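Protein similar to metal-dependent hydrolase (Staphylococcus aureus subsp. aureus Mu50, PDB 3ESH) is probably a metal-dependent hydrolase of the metallo-beta-lactamase superfamily, although its substrate is not established. Local coordinates at residues M179-I191 and Y222-M236. Sequence-based numbering, arbitrary orientation.
Sequences MQHSGGHSFGHTI and YDDYPMQSIREKERM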
loop_
_atom_site.group_PDB
_atom_site.type_symbol
_atom_site.label_atom_id
_atom_site.label_comp_id
_atom_site.label_asym_id
_atom_site.label_seq_id
_atom_site.Cartn_x
_atom_site.Cartn_y
_atom_site.Cartn_z
HETATM N N MSE A 179 -18.796 17.376 -1.358
HETATM C CA MSE A 179 -17.957 16.727 -2.367
HETATM C C MSE A 179 -17.304 15.507 -1.742
HETATM O O MSE A 179 -16.954 15.529 -0.563
HETATM C CB MSE A 179 -16.886 17.694 -2.851
HETATM C CG MSE A 179 -17.497 18.903 -3.455
HETATM SE SE MSE A 179 -16.120 20.141 -3.900
HETATM C CE MSE A 179 -15.709 19.510 -5.616
ATOM N N GLN A 180 -17.120 14.451 -2.523
ATOM C CA GLN A 180 -16.526 13.227 -1.984
ATOM C C GLN A 180 -15.689 12.416 -2.980
ATOM O O GLN A 180 -16.175 11.960 -4.014
ATOM C CB GLN A 180 -17.643 12.362 -1.407
ATOM C CG GLN A 180 -17.179 11.085 -0.777
ATOM C CD GLN A 180 -18.337 10.282 -0.216
ATOM O OE1 GLN A 180 -18.240 9.063 -0.043
ATOM N NE2 GLN A 180 -19.445 10.965 0.081
ATOM N N HIS A 181 -14.422 12.241 -2.644
ATOM C CA HIS A 181 -13.467 11.501 -3.470
ATOM C C HIS A 181 -13.947 10.076 -3.737
ATOM O O HIS A 181 -14.088 9.291 -2.811
ATOM C CB HIS A 181 -12.106 11.464 -2.755
ATOM C CG HIS A 181 -11.017 10.798 -3.540
ATOM N ND1 HIS A 181 -10.877 10.950 -4.899
ATOM C CD2 HIS A 181 -9.967 10.047 -3.133
ATOM C CE1 HIS A 181 -9.782 10.324 -5.299
ATOM N NE2 HIS A 181 -9.212 9.771 -4.247
ATOM N N SER A 182 -14.196 9.741 -5.001
ATOM C CA SER A 182 -14.667 8.403 -5.335
ATOM C C SER A 182 -13.613 7.578 -6.047
ATOM O O SER A 182 -13.488 6.386 -5.802
ATOM C CB SER A 182 -15.917 8.453 -6.216
ATOM O OG SER A 182 -15.593 8.683 -7.567
ATOM N N GLY A 183 -12.848 8.212 -6.921
ATOM C CA GLY A 183 -11.844 7.484 -7.660
ATOM C C GLY A 183 -12.561 6.680 -8.715
ATOM O O GLY A 183 -13.736 6.913 -8.972
ATOM N N GLY A 184 -11.871 5.734 -9.337
ATOM C CA GLY A 184 -12.526 4.917 -10.341
ATOM C C GLY A 184 -12.329 5.430 -11.742
ATOM O O GLY A 184 -11.370 5.033 -12.409
ATOM N N HIS A 185 -13.223 6.297 -12.202
ATOM C CA HIS A 185 -13.097 6.862 -13.545
ATOM C C HIS A 185 -11.768 7.578 -13.642
ATOM O O HIS A 185 -11.082 7.561 -14.663
ATOM C CB HIS A 185 -14.202 7.887 -13.792
ATOM C CG HIS A 185 -14.107 8.564 -15.122
ATOM N ND1 HIS A 185 -14.497 7.960 -16.296
ATOM C CD2 HIS A 185 -13.639 9.789 -15.467
ATOM C CE1 HIS A 185 -14.277 8.780 -17.305
ATOM N NE2 HIS A 185 -13.757 9.897 -16.831
ATOM N N SER A 186 -11.416 8.216 -12.542
ATOM C CA SER A 186 -10.189 8.981 -12.446
ATOM C C SER A 186 -9.634 8.687 -11.063
ATOM O O SER A 186 -10.387 8.352 -10.168
ATOM C CB SER A 186 -10.538 10.464 -12.560
ATOM O OG SER A 186 -9.392 11.213 -12.802
ATOM N N PHE A 187 -8.330 8.808 -10.867
ATOM C CA PHE A 187 -7.818 8.537 -9.537
ATOM C C PHE A 187 -8.364 9.560 -8.570
ATOM O O PHE A 187 -8.572 9.261 -7.395
ATOM C CB PHE A 187 -6.300 8.594 -9.470
ATOM C CG PHE A 187 -5.761 8.201 -8.130
ATOM C CD1 PHE A 187 -5.673 6.856 -7.775
ATOM C CD2 PHE A 187 -5.437 9.167 -7.188
ATOM C CE1 PHE A 187 -5.274 6.482 -6.501
ATOM C CE2 PHE A 187 -5.037 8.807 -5.913
ATOM C CZ PHE A 187 -4.958 7.464 -5.562
ATOM N N GLY A 188 -8.605 10.767 -9.061
ATOM C CA GLY A 188 -9.115 11.815 -8.200
ATOM C C GLY A 188 -10.567 12.152 -8.442
ATOM O O GLY A 188 -11.062 13.162 -7.942
ATOM N N HIS A 189 -11.270 11.307 -9.189
ATOM C CA HIS A 189 -12.666 11.574 -9.485
ATOM C C HIS A 189 -13.487 11.801 -8.227
ATOM O O HIS A 189 -13.310 11.108 -7.221
ATOM C CB HIS A 189 -13.256 10.440 -10.305
ATOM C CG HIS A 189 -14.659 10.695 -10.760
ATOM N ND1 HIS A 189 -15.747 10.551 -9.929
ATOM C CD2 HIS A 189 -15.147 11.082 -11.963
ATOM C CE1 HIS A 189 -16.851 10.833 -10.599
ATOM N NE2 HIS A 189 -16.512 11.156 -11.833
ATOM N N THR A 190 -14.401 12.770 -8.313
ATOM C CA THR A 190 -15.253 13.181 -7.207
ATOM C C THR A 190 -16.754 13.205 -7.545
ATOM O O THR A 190 -17.146 13.478 -8.677
ATOM C CB THR A 190 -14.811 14.607 -6.721
ATOM O OG1 THR A 190 -13.438 14.571 -6.311
ATOM C CG2 THR A 190 -15.664 15.096 -5.555
ATOM N N ILE A 191 -17.593 12.907 -6.559
ATOM C CA ILE A 191 -19.034 12.951 -6.748
ATOM C C ILE A 191 -19.555 14.045 -5.825
ATOM O O ILE A 191 -18.913 14.389 -4.847
ATOM C CB ILE A 191 -19.707 11.601 -6.399
ATOM C CG1 ILE A 191 -19.551 11.295 -4.919
ATOM C CG2 ILE A 191 -19.068 10.474 -7.208
ATOM C CD1 ILE A 191 -20.609 10.389 -4.401
ATOM N N TYR A 222 -12.857 4.201 -20.256
ATOM C CA TYR A 222 -12.041 5.366 -19.893
ATOM C C TYR A 222 -11.610 5.287 -18.439
ATOM O O TYR A 222 -10.571 5.837 -18.061
ATOM C CB TYR A 222 -12.823 6.666 -20.095
ATOM C CG TYR A 222 -13.120 7.007 -21.538
ATOM C CD1 TYR A 222 -12.092 7.220 -22.452
ATOM C CD2 TYR A 222 -14.432 7.103 -21.993
ATOM C CE1 TYR A 222 -12.360 7.516 -23.791
ATOM C CE2 TYR A 222 -14.716 7.402 -23.330
ATOM C CZ TYR A 222 -13.669 7.605 -24.219
ATOM O OH TYR A 222 -13.938 7.886 -25.532
ATOM N N ASP A 223 -12.413 4.604 -17.627
ATOM C CA ASP A 223 -12.118 4.462 -16.210
ATOM C C ASP A 223 -10.730 3.872 -16.024
ATOM O O ASP A 223 -10.455 2.771 -16.488
ATOM C CB ASP A 223 -13.178 3.574 -15.543
ATOM C CG ASP A 223 -14.530 4.262 -15.424
ATOM O OD1 ASP A 223 -14.891 5.027 -16.335
ATOM O OD2 ASP A 223 -15.243 4.038 -14.430
ATOM N N ASP A 224 -9.851 4.612 -15.353
ATOM C CA ASP A 224 -8.497 4.133 -15.129
ATOM C C ASP A 224 -8.459 3.008 -14.104
ATOM O O ASP A 224 -7.573 2.158 -14.143
ATOM C CB ASP A 224 -7.583 5.286 -14.715
ATOM C CG ASP A 224 -7.392 6.307 -15.831
ATOM O OD1 ASP A 224 -7.594 5.951 -17.019
ATOM O OD2 ASP A 224 -7.034 7.473 -15.536
ATOM N N TYR A 225 -9.427 2.997 -13.192
ATOM C CA TYR A 225 -9.508 1.954 -12.164
ATOM C C TYR A 225 -10.933 1.403 -12.078
ATOM O O TYR A 225 -11.647 1.621 -11.097
ATOM C CB TYR A 225 -9.065 2.502 -10.810
ATOM C CG TYR A 225 -7.692 3.136 -10.859
ATOM C CD1 TYR A 225 -7.534 4.477 -11.207
ATOM C CD2 TYR A 225 -6.545 2.377 -10.620
ATOM C CE1 TYR A 225 -6.279 5.053 -11.321
ATOM C CE2 TYR A 225 -5.286 2.936 -10.728
ATOM C CZ TYR A 225 -5.154 4.287 -11.084
ATOM O OH TYR A 225 -3.891 4.852 -11.208
ATOM N N PRO A 226 -11.366 0.683 -13.127
ATOM C CA PRO A 226 -12.711 0.095 -13.174
ATOM C C PRO A 226 -13.126 -0.690 -11.928
ATOM O O PRO A 226 -14.297 -0.676 -11.566
ATOM C CB PRO A 226 -12.668 -0.775 -14.440
ATOM C CG PRO A 226 -11.193 -1.045 -14.629
ATOM C CD PRO A 226 -10.581 0.285 -14.305
HETATM N N MSE A 227 -12.192 -1.360 -11.260
HETATM C CA MSE A 227 -12.571 -2.121 -10.079
HETATM C C MSE A 227 -13.070 -1.188 -8.955
HETATM O O MSE A 227 -13.950 -1.560 -8.170
HETATM C CB MSE A 227 -11.398 -2.971 -9.569
HETATM C CG MSE A 227 -10.923 -4.073 -10.487
HETATM SE SE MSE A 227 -12.323 -5.366 -10.969
HETATM C CE MSE A 227 -12.699 -4.664 -12.627
ATOM N N GLN A 228 -12.504 0.016 -8.881
ATOM C CA GLN A 228 -12.910 0.982 -7.870
ATOM C C GLN A 228 -14.235 1.626 -8.280
ATOM O O GLN A 228 -15.036 2.000 -7.434
ATOM C CB GLN A 228 -11.814 2.048 -7.692
ATOM C CG GLN A 228 -12.174 3.242 -6.790
ATOM C CD GLN A 228 -12.363 2.854 -5.337
ATOM O OE1 GLN A 228 -11.818 1.843 -4.864
ATOM N NE2 GLN A 228 -13.117 3.669 -4.603
ATOM N N SER A 229 -14.448 1.750 -9.583
ATOM C CA SER A 229 -15.684 2.324 -10.104
ATOM C C SER A 229 -16.843 1.419 -9.718
ATOM O O SER A 229 -17.863 1.873 -9.234
ATOM C CB SER A 229 -15.628 2.438 -11.621
ATOM O OG SER A 229 -14.716 3.438 -11.997
ATOM N N ILE A 230 -16.674 0.129 -9.955
ATOM C CA ILE A 230 -17.694 -0.837 -9.626
ATOM C C ILE A 230 -17.940 -0.820 -8.110
ATOM O O ILE A 230 -19.085 -0.796 -7.657
ATOM C CB ILE A 230 -17.263 -2.238 -10.091
ATOM C CG1 ILE A 230 -17.124 -2.225 -11.616
ATOM C CG2 ILE A 230 -18.257 -3.287 -9.617
ATOM C CD1 ILE A 230 -16.410 -3.425 -12.188
ATOM N N ARG A 231 -16.865 -0.822 -7.332
ATOM C CA ARG A 231 -16.993 -0.800 -5.890
ATOM C C ARG A 231 -17.876 0.357 -5.449
ATOM O O ARG A 231 -18.807 0.170 -4.678
ATOM C CB ARG A 231 -15.624 -0.670 -5.223
ATOM C CG ARG A 231 -15.667 -0.599 -3.694
ATOM C CD ARG A 231 -14.271 -0.325 -3.118
ATOM N NE ARG A 231 -14.292 -0.097 -1.680
ATOM C CZ ARG A 231 -14.183 -1.053 -0.756
ATOM N NH1 ARG A 231 -14.038 -2.326 -1.120
ATOM N NH2 ARG A 231 -14.215 -0.739 0.538
ATOM N N GLU A 232 -17.594 1.554 -5.946
ATOM C CA GLU A 232 -18.369 2.744 -5.573
ATOM C C GLU A 232 -19.823 2.663 -6.035
ATOM O O GLU A 232 -20.739 2.963 -5.271
ATOM C CB GLU A 232 -17.719 4.013 -6.138
ATOM C CG GLU A 232 -16.328 4.276 -5.626
ATOM C CD GLU A 232 -16.302 4.610 -4.145
ATOM O OE1 GLU A 232 -16.860 5.657 -3.749
ATOM O OE2 GLU A 232 -15.725 3.825 -3.376
ATOM N N LYS A 233 -20.030 2.275 -7.287
ATOM C CA LYS A 233 -21.374 2.148 -7.837
ATOM C C LYS A 233 -22.179 1.085 -7.092
ATOM O O LYS A 233 -23.358 1.292 -6.806
ATOM C CB LYS A 233 -21.307 1.787 -9.330
ATOM C CG LYS A 233 -20.744 2.899 -10.215
ATOM C CD LYS A 233 -20.611 2.467 -11.663
ATOM C CE LYS A 233 -21.956 2.304 -12.319
ATOM N NZ LYS A 233 -21.784 1.844 -13.724
ATOM N N GLU A 234 -21.545 -0.046 -6.783
ATOM C CA GLU A 234 -22.223 -1.131 -6.071
ATOM C C GLU A 234 -22.813 -0.666 -4.743
ATOM O O GLU A 234 -23.888 -1.114 -4.351
ATOM C CB GLU A 234 -21.261 -2.296 -5.814
ATOM C CG GLU A 234 -21.825 -3.346 -4.862
ATOM C CD GLU A 234 -20.833 -4.458 -4.526
ATOM O OE1 GLU A 234 -19.726 -4.139 -4.053
ATOM O OE2 GLU A 234 -21.165 -5.645 -4.730
ATOM N N ARG A 235 -22.131 0.251 -4.066
ATOM C CA ARG A 235 -22.619 0.711 -2.781
ATOM C C ARG A 235 -23.421 2.011 -2.793
ATOM O O ARG A 235 -24.434 2.117 -2.106
ATOM C CB ARG A 235 -21.457 0.821 -1.787
ATOM C CG ARG A 235 -21.168 2.233 -1.334
ATOM C CD ARG A 235 -20.203 2.283 -0.169
ATOM N NE ARG A 235 -20.006 3.664 0.245
ATOM C CZ ARG A 235 -19.318 4.566 -0.447
ATOM N NH1 ARG A 235 -18.742 4.224 -1.596
ATOM N NH2 ARG A 235 -19.228 5.815 -0.004
HETATM N N MSE A 236 -22.982 2.996 -3.567
HETATM C CA MSE A 236 -23.676 4.285 -3.630
HETATM C C MSE A 236 -25.090 4.225 -4.195
HETATM O O MSE A 236 -26.041 4.631 -3.526
HETATM C CB MSE A 236 -22.873 5.290 -4.455
HETATM C CG MSE A 236 -21.510 5.543 -3.900
HETATM SE SE MSE A 236 -20.645 6.884 -4.989
HETATM C CE MSE A 236 -19.746 7.723 -3.550
HETATM O O HOH W 1 -6.361 8.399 -12.903
#
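The glycine- and histidine-rich loop from Ser182 to His189, with the ends of the two antiparallel strands it joins, packs in a buried contact along the first three turns of helix 226-242 and the turn before it. His185 and Asp223 are central. With CG anti to the backbone N (chi1 177°), the imidazole of His185 is carried over to Asp223. There His185 ND1 donates to Asp223 OD1 at 3.0 Å, near the ring plane but from above the carboxylate plane, the two planes being almost perpendicular. Such a bond fixes the ring's rotation; His185, His110 and Asp206 appear to direct donor atoms to one vacant point, consistent with the metal site of this superfamily. Aspartate suits its place because both oxygens are used: Asp223 OD1 also bonds Thr220, while Ser229 OG donates to Asp223 OD2 at 2.6 Å.

Backbone bonds hold the loop to the turn. Tyr225 N reaches Gly184 O at 2.9 Å, and Asp224 N reaches His185 O at 3.3 Å. Glycine, with no side chain, suits the positive phi of Gly184 and lets its CA come within 3.1 Å of Ser229 OG. Just before Ser229, Gln228, bent at chi2 (67°), brings NE2 to Ser182 O at 3.0 Å. Nearby, the edge of the Phe187 ring meets the face of Tyr225 in an offset edge-to-face pair, planes 71° apart. At the far end Arg235 NH2 makes a weak bond to Gln180 OE1; Arg235 NH1 forms salt bridges with Glu232 and with Glu168 of a neighbouring subunit.

His108 and His110 lie beside the His185 ring, and Ile207 touches Asp223 and Ser229. Beyond the helix's reach, Met179 and Thr190 join the strand pair to strands 130-134 and 164-167.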